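PDB 1OZ9: hypothetical protein AQ_1354 from Aquifex aeolicus, which is probably a zinc-dependent, single-strand-specific endoribonuclease of the YbeY family, acting in ribosome quality control and in maturation of the 3' end of 16S rRNA. Local coordinates for residues E26-L31 and R111-G116; L31-L36 and V41-Y46. All coordinates share one frame; numbering follows the deposited sequence.

Contact 1: residues E26-L31 and R111-G116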
ATOM      1  N   GLU A  26      -3.684   7.755   7.069  1.00 17.09           N
ATOM      2  CA  GLU A  26      -3.369   7.055   8.311  1.00 18.57           C
ATOM      3  C   GLU A  26      -4.533   6.149   8.744  1.00 18.49           C
ATOM      4  O   GLU A  26      -4.319   4.970   9.107  1.00 17.82           O
ATOM      5  CB  GLU A  26      -3.039   8.052   9.429  1.00 18.84           C
ATOM      6  CG  GLU A  26      -2.170   7.449  10.509  1.00 25.28           C
ATOM      7  CD  GLU A  26      -1.797   8.437  11.624  1.00 31.14           C
ATOM      8  OE1 GLU A  26      -1.513   9.636  11.334  1.00 35.67           O
ATOM      9  OE2 GLU A  26      -1.781   7.996  12.789  1.00 35.20           O
ATOM     10  N   LYS A  27      -5.748   6.707   8.723  1.00 18.52           N
ATOM     11  CA  LYS A  27      -6.968   5.982   9.069  1.00 19.24           C
ATOM     12  C   LYS A  27      -7.212   4.743   8.167  1.00 19.43           C
ATOM     13  O   LYS A  27      -7.477   3.658   8.703  1.00 18.64           O
ATOM     14  CB  LYS A  27      -8.202   6.906   9.143  1.00 19.64           C
ATOM     15  CG  LYS A  27      -9.589   6.190   9.026  1.00 23.68           C
ATOM     16  CD  LYS A  27     -10.773   7.176   9.058  1.00 29.85           C
ATOM     17  CE  LYS A  27     -12.013   6.691   8.244  1.00 33.52           C
ATOM     18  NZ  LYS A  27     -13.220   6.302   9.072  1.00 32.52           N
ATOM     19  N   TRP A  28      -7.116   4.890   6.840  1.00 17.96           N
ATOM     20  CA  TRP A  28      -7.280   3.748   5.929  1.00 17.82           C
ATOM     21  C   TRP A  28      -6.280   2.650   6.279  1.00 18.39           C
ATOM     22  O   TRP A  28      -6.632   1.473   6.358  1.00 18.06           O
ATOM     23  CB  TRP A  28      -7.048   4.145   4.466  1.00 17.27           C
ATOM     24  CG  TRP A  28      -8.136   5.017   3.939  1.00 16.72           C
ATOM     25  CD1 TRP A  28      -9.441   4.998   4.295  1.00 18.17           C
ATOM     26  CD2 TRP A  28      -7.999   6.039   2.973  1.00 16.71           C
ATOM     27  NE1 TRP A  28     -10.152   5.933   3.575  1.00 17.82           N
ATOM     28  CE2 TRP A  28      -9.276   6.610   2.776  1.00 17.77           C
ATOM     29  CE3 TRP A  28      -6.923   6.540   2.243  1.00 17.18           C
ATOM     30  CZ2 TRP A  28      -9.501   7.657   1.887  1.00 18.93           C
ATOM     31  CZ3 TRP A  28      -7.159   7.574   1.350  1.00 18.96           C
ATOM     32  CH2 TRP A  28      -8.430   8.119   1.189  1.00 18.04           C
ATOM     33  N   ALA A  29      -5.029   3.052   6.484  1.00 17.87           N
ATOM     34  CA  ALA A  29      -3.988   2.091   6.824  1.00 18.74           C
ATOM     35  C   ALA A  29      -4.285   1.396   8.165  1.00 19.17           C
ATOM     36  O   ALA A  29      -4.152   0.157   8.257  1.00 18.65           O
ATOM     37  CB  ALA A  29      -2.623   2.750   6.833  1.00 18.40           C
ATOM     38  N   GLU A  30      -4.688   2.165   9.180  1.00 18.05           N
ATOM     39  CA  GLU A  30      -5.030   1.574  10.479  1.00 19.26           C
ATOM     40  C   GLU A  30      -6.247   0.647  10.373  1.00 18.17           C
ATOM     41  O   GLU A  30      -6.255  -0.456  10.972  1.00 18.43           O
ATOM     42  CB  GLU A  30      -5.266   2.656  11.550  1.00 20.87           C
ATOM     43  CG  GLU A  30      -3.993   3.440  11.887  1.00 26.10           C
ATOM     44  CD  GLU A  30      -4.234   4.528  12.916  1.00 34.30           C
ATOM     45  OE1 GLU A  30      -5.387   5.010  13.003  1.00 33.88           O
ATOM     46  OE2 GLU A  30      -3.281   4.890  13.646  1.00 37.15           O
ATOM     47  N   LEU A  31      -7.248   1.054   9.592  1.00 15.33           N
ATOM     48  CA  LEU A  31      -8.415   0.216   9.426  1.00 15.09           C
ATOM     49  C   LEU A  31      -8.057  -1.083   8.692  1.00 14.79           C
ATOM     50  O   LEU A  31      -8.606  -2.127   8.999  1.00 14.56           O
ATOM     51  CB  LEU A  31      -9.526   0.925   8.670  1.00 14.96           C
ATOM     52  CG  LEU A  31     -10.230   2.032   9.451  1.00 16.28           C
ATOM     53  CD1 LEU A  31     -11.153   2.806   8.500  1.00 16.92           C
ATOM     54  CD2 LEU A  31     -10.979   1.501  10.705  1.00 18.96           C
ATOM     55  N   ARG A 111      -7.247   2.338  -2.409  1.00 17.66           N
ATOM     56  CA  ARG A 111      -7.129   1.021  -3.026  1.00 18.45           C
ATOM     57  C   ARG A 111      -5.671   0.571  -3.144  1.00 18.19           C
ATOM     58  O   ARG A 111      -5.357  -0.624  -2.984  1.00 18.72           O
ATOM     59  CB  ARG A 111      -7.803   1.021  -4.390  1.00 17.26           C
ATOM     60  CG  ARG A 111      -9.358   0.969  -4.311  1.00 21.49           C
ATOM     61  CD  ARG A 111     -10.040   0.989  -5.682  1.00 22.42           C
ATOM     62  NE  ARG A 111     -11.461   1.338  -5.656  1.00 26.36           N
ATOM     63  CZ  ARG A 111     -12.304   1.159  -6.701  1.00 30.92           C
ATOM     64  NH1 ARG A 111     -11.867   0.602  -7.832  1.00 31.17           N
ATOM     65  NH2 ARG A 111     -13.591   1.527  -6.620  1.00 29.77           N
ATOM     66  N   LEU A 112      -4.790   1.518  -3.417  1.00 17.37           N
ATOM     67  CA  LEU A 112      -3.384   1.224  -3.553  1.00 16.79           C
ATOM     68  C   LEU A 112      -2.767   0.913  -2.192  1.00 17.67           C
ATOM     69  O   LEU A 112      -1.848   0.103  -2.104  1.00 16.54           O
ATOM     70  CB  LEU A 112      -2.639   2.394  -4.220  1.00 17.28           C
ATOM     71  CG  LEU A 112      -2.923   2.515  -5.728  1.00 17.34           C
ATOM     72  CD1 LEU A 112      -2.383   3.815  -6.281  1.00 18.52           C
ATOM     73  CD2 LEU A 112      -2.345   1.321  -6.554  1.00 17.54           C
ATOM     74  N   ILE A 113      -3.245   1.571  -1.137  1.00 16.54           N
ATOM     75  CA  ILE A 113      -2.753   1.245   0.212  1.00 17.13           C
ATOM     76  C   ILE A 113      -3.075  -0.193   0.552  1.00 17.51           C
ATOM     77  O   ILE A 113      -2.227  -0.936   1.042  1.00 17.92           O
ATOM     78  CB  ILE A 113      -3.416   2.159   1.239  1.00 16.57           C
ATOM     79  CG1 ILE A 113      -2.789   3.543   1.141  1.00 16.54           C
ATOM     80  CG2 ILE A 113      -3.233   1.615   2.680  1.00 18.49           C
ATOM     81  CD1 ILE A 113      -3.609   4.635   1.846  1.00 17.55           C
ATOM     82  N   VAL A 114      -4.309  -0.598   0.285  1.00 17.38           N
ATOM     83  CA  VAL A 114      -4.720  -1.990   0.554  1.00 16.66           C
ATOM     84  C   VAL A 114      -3.902  -2.932  -0.300  1.00 17.16           C
ATOM     85  O   VAL A 114      -3.377  -3.945   0.197  1.00 17.11           O
ATOM     86  CB  VAL A 114      -6.234  -2.159   0.300  1.00 16.10           C
ATOM     87  CG1 VAL A 114      -6.701  -3.628   0.471  1.00 15.06           C
ATOM     88  CG2 VAL A 114      -6.993  -1.235   1.280  1.00 16.91           C
ATOM     89  N   HIS A 115      -3.761  -2.598  -1.577  1.00 16.25           N
ATOM     90  CA  HIS A 115      -3.001  -3.468  -2.471  1.00 17.34           C
ATOM     91  C   HIS A 115      -1.572  -3.631  -1.921  1.00 16.59           C
ATOM     92  O   HIS A 115      -1.036  -4.744  -1.860  1.00 16.45           O
ATOM     93  CB  HIS A 115      -2.984  -2.866  -3.872  1.00 17.58           C
ATOM     94  CG  HIS A 115      -2.433  -3.778  -4.921  1.00 19.66           C
ATOM     95  ND1 HIS A 115      -3.216  -4.693  -5.597  1.00 18.10           N
ATOM     96  CD2 HIS A 115      -1.180  -3.905  -5.421  1.00 19.94           C
ATOM     97  CE1 HIS A 115      -2.469  -5.335  -6.481  1.00 21.83           C
ATOM     98  NE2 HIS A 115      -1.229  -4.886  -6.384  1.00 21.88           N
ATOM     99  N   GLY A 116      -0.963  -2.522  -1.508  1.00 15.83           N
ATOM    100  CA  GLY A 116       0.404  -2.563  -0.988  1.00 15.92           C
ATOM    101  C   GLY A 116       0.546  -3.390   0.291  1.00 16.86           C
ATOM    102  O   GLY A 116       1.515  -4.141   0.470  1.00 15.10           O
TER

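Contact 2: residues L31-L36 and V41-Y46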
ATOM      1  N   LEU A  31      -7.248   1.054   9.592  1.00 15.33           N
ATOM      2  CA  LEU A  31      -8.415   0.216   9.426  1.00 15.09           C
ATOM      3  C   LEU A  31      -8.057  -1.083   8.692  1.00 14.79           C
ATOM      4  O   LEU A  31      -8.606  -2.127   8.999  1.00 14.56           O
ATOM      5  CB  LEU A  31      -9.526   0.925   8.670  1.00 14.96           C
ATOM      6  CG  LEU A  31     -10.230   2.032   9.451  1.00 16.28           C
ATOM      7  CD1 LEU A  31     -11.153   2.806   8.500  1.00 16.92           C
ATOM      8  CD2 LEU A  31     -10.979   1.501  10.705  1.00 18.96           C
ATOM      9  N   ALA A  32      -7.195  -0.991   7.693  1.00 14.92           N
ATOM     10  CA  ALA A  32      -6.764  -2.195   6.952  1.00 16.37           C
ATOM     11  C   ALA A  32      -6.011  -3.166   7.883  1.00 17.21           C
ATOM     12  O   ALA A  32      -6.277  -4.372   7.879  1.00 17.29           O
ATOM     13  CB  ALA A  32      -5.858  -1.805   5.781  1.00 16.30           C
ATOM     14  N   LEU A  33      -5.081  -2.632   8.677  1.00 16.84           N
ATOM     15  CA  LEU A  33      -4.335  -3.471   9.612  1.00 17.21           C
ATOM     16  C   LEU A  33      -5.267  -4.133  10.602  1.00 17.40           C
ATOM     17  O   LEU A  33      -5.117  -5.333  10.897  1.00 17.11           O
ATOM     18  CB  LEU A  33      -3.200  -2.693  10.317  1.00 17.10           C
ATOM     19  CG  LEU A  33      -2.039  -2.244   9.421  1.00 18.78           C
ATOM     20  CD1 LEU A  33      -1.014  -1.388  10.214  1.00 21.60           C
ATOM     21  CD2 LEU A  33      -1.286  -3.394   8.664  1.00 19.34           C
ATOM     22  N   SER A  34      -6.258  -3.381  11.088  1.00 16.87           N
ATOM     23  CA  SER A  34      -7.250  -3.935  11.995  1.00 17.32           C
ATOM     24  C   SER A  34      -8.143  -4.988  11.329  1.00 16.77           C
ATOM     25  O   SER A  34      -8.492  -5.991  11.950  1.00 15.91           O
ATOM     26  CB  SER A  34      -8.089  -2.813  12.658  1.00 17.78           C
ATOM     27  OG  SER A  34      -9.156  -3.359  13.423  1.00 23.12           O
ATOM     28  N   ALA A  35      -8.514  -4.786  10.071  1.00 15.93           N
ATOM     29  CA  ALA A  35      -9.369  -5.766   9.394  1.00 15.17           C
ATOM     30  C   ALA A  35      -8.555  -7.034   9.197  1.00 15.31           C
ATOM     31  O   ALA A  35      -9.091  -8.143   9.165  1.00 14.84           O
ATOM     32  CB  ALA A  35      -9.826  -5.233   8.056  1.00 15.85           C
ATOM     33  N   LEU A  36      -7.241  -6.865   9.117  1.00 15.23           N
ATOM     34  CA  LEU A  36      -6.366  -8.008   8.947  1.00 16.72           C
ATOM     35  C   LEU A  36      -6.007  -8.710  10.286  1.00 17.35           C
ATOM     36  O   LEU A  36      -5.282  -9.699  10.296  1.00 16.79           O
ATOM     37  CB  LEU A  36      -5.125  -7.595   8.175  1.00 16.46           C
ATOM     38  CG  LEU A  36      -5.362  -7.308   6.698  1.00 17.65           C
ATOM     39  CD1 LEU A  36      -4.257  -6.404   6.110  1.00 20.67           C
ATOM     40  CD2 LEU A  36      -5.437  -8.590   5.896  1.00 21.00           C
ATOM     41  N   VAL A  41       2.254  -3.950  15.119  1.00 17.09           N
ATOM     42  CA  VAL A  41       3.159  -3.922  14.006  1.00 17.34           C
ATOM     43  C   VAL A  41       3.351  -2.491  13.568  1.00 16.95           C
ATOM     44  O   VAL A  41       2.549  -1.611  13.905  1.00 17.16           O
ATOM     45  CB  VAL A  41       2.654  -4.762  12.793  1.00 17.34           C
ATOM     46  CG1 VAL A  41       2.413  -6.233  13.224  1.00 17.44           C
ATOM     47  CG2 VAL A  41       1.390  -4.143  12.223  1.00 18.21           C
ATOM     48  N   GLU A  42       4.424  -2.256  12.831  1.00 16.54           N
ATOM     49  CA  GLU A  42       4.718  -0.930  12.290  1.00 17.43           C
ATOM     50  C   GLU A  42       4.594  -0.954  10.779  1.00 17.92           C
ATOM     51  O   GLU A  42       5.052  -1.896  10.130  1.00 19.02           O
ATOM     52  CB  GLU A  42       6.123  -0.472  12.708  1.00 16.83           C
ATOM     53  CG  GLU A  42       6.527   0.906  12.143  1.00 16.76           C
ATOM     54  CD  GLU A  42       7.970   1.220  12.489  1.00 19.71           C
ATOM     55  OE1 GLU A  42       8.802   1.360  11.560  1.00 17.47           O
ATOM     56  OE2 GLU A  42       8.281   1.277  13.703  1.00 17.89           O
ATOM     57  N   LEU A  43       3.954   0.060  10.214  1.00 18.03           N
ATOM     58  CA  LEU A  43       3.784   0.132   8.768  1.00 18.98           C
ATOM     59  C   LEU A  43       4.102   1.552   8.365  1.00 19.22           C
ATOM     60  O   LEU A  43       3.578   2.478   8.989  1.00 20.04           O
ATOM     61  CB  LEU A  43       2.319  -0.106   8.419  1.00 18.54           C
ATOM     62  CG  LEU A  43       1.906   0.187   6.983  1.00 20.28           C
ATOM     63  CD1 LEU A  43       2.645  -0.773   6.030  1.00 21.36           C
ATOM     64  CD2 LEU A  43       0.384   0.040   6.831  1.00 21.34           C
ATOM     65  N   SER A  44       4.939   1.730   7.343  1.00 18.52           N
ATOM     66  CA  SER A  44       5.196   3.066   6.829  1.00 18.72           C
ATOM     67  C   SER A  44       4.511   3.226   5.471  1.00 18.73           C
ATOM     68  O   SER A  44       4.535   2.298   4.649  1.00 17.70           O
ATOM     69  CB  SER A  44       6.697   3.344   6.733  1.00 20.04           C
ATOM     70  OG  SER A  44       7.261   3.378   8.049  1.00 19.73           O
ATOM     71  N   VAL A  45       3.867   4.377   5.265  1.00 18.07           N
ATOM     72  CA  VAL A  45       3.236   4.659   3.981  1.00 18.78           C
ATOM     73  C   VAL A  45       3.849   5.941   3.418  1.00 18.73           C
ATOM     74  O   VAL A  45       3.877   6.980   4.116  1.00 18.81           O
ATOM     75  CB  VAL A  45       1.724   4.796   4.112  1.00 19.02           C
ATOM     76  CG1 VAL A  45       1.097   5.064   2.726  1.00 19.95           C
ATOM     77  CG2 VAL A  45       1.121   3.512   4.755  1.00 21.35           C
ATOM     78  N   TYR A  46       4.371   5.896   2.190  1.00 17.26           N
ATOM     79  CA  TYR A  46       4.988   7.097   1.609  1.00 18.93           C
ATOM     80  C   TYR A  46       4.211   7.483   0.362  1.00 18.78           C
ATOM     81  O   TYR A  46       3.989   6.632  -0.500  1.00 17.73           O
ATOM     82  CB  TYR A  46       6.443   6.803   1.241  1.00 18.84           C
ATOM     83  CG  TYR A  46       7.295   7.976   0.755  1.00 23.87           C
ATOM     84  CD1 TYR A  46       7.067   9.280   1.180  1.00 24.97           C
ATOM     85  CD2 TYR A  46       8.366   7.752  -0.118  1.00 25.68           C
ATOM     86  CE1 TYR A  46       7.870  10.325   0.744  1.00 25.45           C
ATOM     87  CE2 TYR A  46       9.167   8.776  -0.558  1.00 26.47           C
ATOM     88  CZ  TYR A  46       8.931  10.061  -0.130  1.00 27.19           C
ATOM     89  OH  TYR A  46       9.763  11.065  -0.592  1.00 25.72           O
TER

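Contact 1: residues E26-L31 and R111-G116
Ile-113 of helix 105-120 meets helix 22-35 with both branches of its side chain, one directed at Trp-28 and the other at Ala-29. The close part is the longer branch: CD1 of Ile-113 comes within 3.8 Å of CE3 of Trp-28, arriving at the edge of the indole and near its plane rather than over a face. The two side chains cross at about a right angle. With CG1 beside the backbone N and the chain extended beyond it (chi2 165°), the terminal methyl is carried out to the six-membered ring, while CG2, anti to the backbone N, is left to face the alanine. There the fit is looser: Ile-113 CG2 lies 4.3 Å from Ala-29 CB and 4.2 Å from Ala-29 CA. The backbones come nearest at the same pair, with Ala-29 CA and Ile-113 CA 6.8 Å apart, consistent with the small side chain of Ala-29.

Ala-29 and Ile-113 are buried, whereas Trp-28 is partly exposed and also touches Glu-106 and Lys-110 farther back on helix 105-120. Two residues beyond Ile-113 the same helix carries His-115, a predicted ligand of the catalytic zinc, whose ND1 is hydrogen-bonded to Glu-139. No hydrogen bond or ion pair links the two segments; their contact is non-directional, resting on van der Waals fit and, probably, burial of apolar surface.

Contact 2: residues L31-L36 and V41-Y46
Leu-33 rests on Val-41 and Leu-43 where the helix of a beta-alpha-beta unit, made of strand 10-15, helix 22-35 and strand 41-48, packs against its second strand. The interaction across the two segments is wholly apolar, led on the helix side by CD1 of Leu-33. This methyl lies 3.9 Å from CD2 of Leu-43 and 4.0 Å from its CB, touching the leucine both near its root and at a branch tip; CD2 of Leu-33 is 4.2 Å from the same Leu-43 CD2. A further contact, 4.2 Å, joins Leu-33 CD1 to CG2 of Val-41. All three side chains are buried; Leu-84 of the adjoining strand 81-90 touches both Leu-33 and Val-41, and Ile-117 of helix 105-120 touches Leu-43.

No backbone hydrogen bond crosses between the segments. Val-41 and Leu-43 pair with strand 10-15, Glu-42 with strand 81-90, while the helix is bonded within itself. Just past its end, Leu-36 N still bonds to Ala-32 O (2.9 Å), and weakly to Leu-33 O.

Side-chain torsions complete the fit: Leu-43 sets CG opposite its backbone N (chi1 169°), and with chi2 at 64° for CD1, CD2 is left anti to CA and extends to CD1 of Leu-33.

In the fold
From the N terminus the chain runs through strand 10-15 into helix 22-35, which serves both contacts. Contact 2 closes the short connection from the end of this helix to strand 41-48, completing the beta-alpha-beta unit. Contact 1 closes a far longer loop, bringing helix 105-120 back to residues 26-31 after the rest of the sheet and two further helices; contact 2 is nested inside it. The contacts use successive turns of helix 22-35, their centres lie about 7 Å apart, and Ala-29 CB touches Leu-43 CD2 at 4.0 Å. Helix 22-35 is thereby tied both to the sheet and to the helix bearing predicted zinc ligands His-115 and His-119.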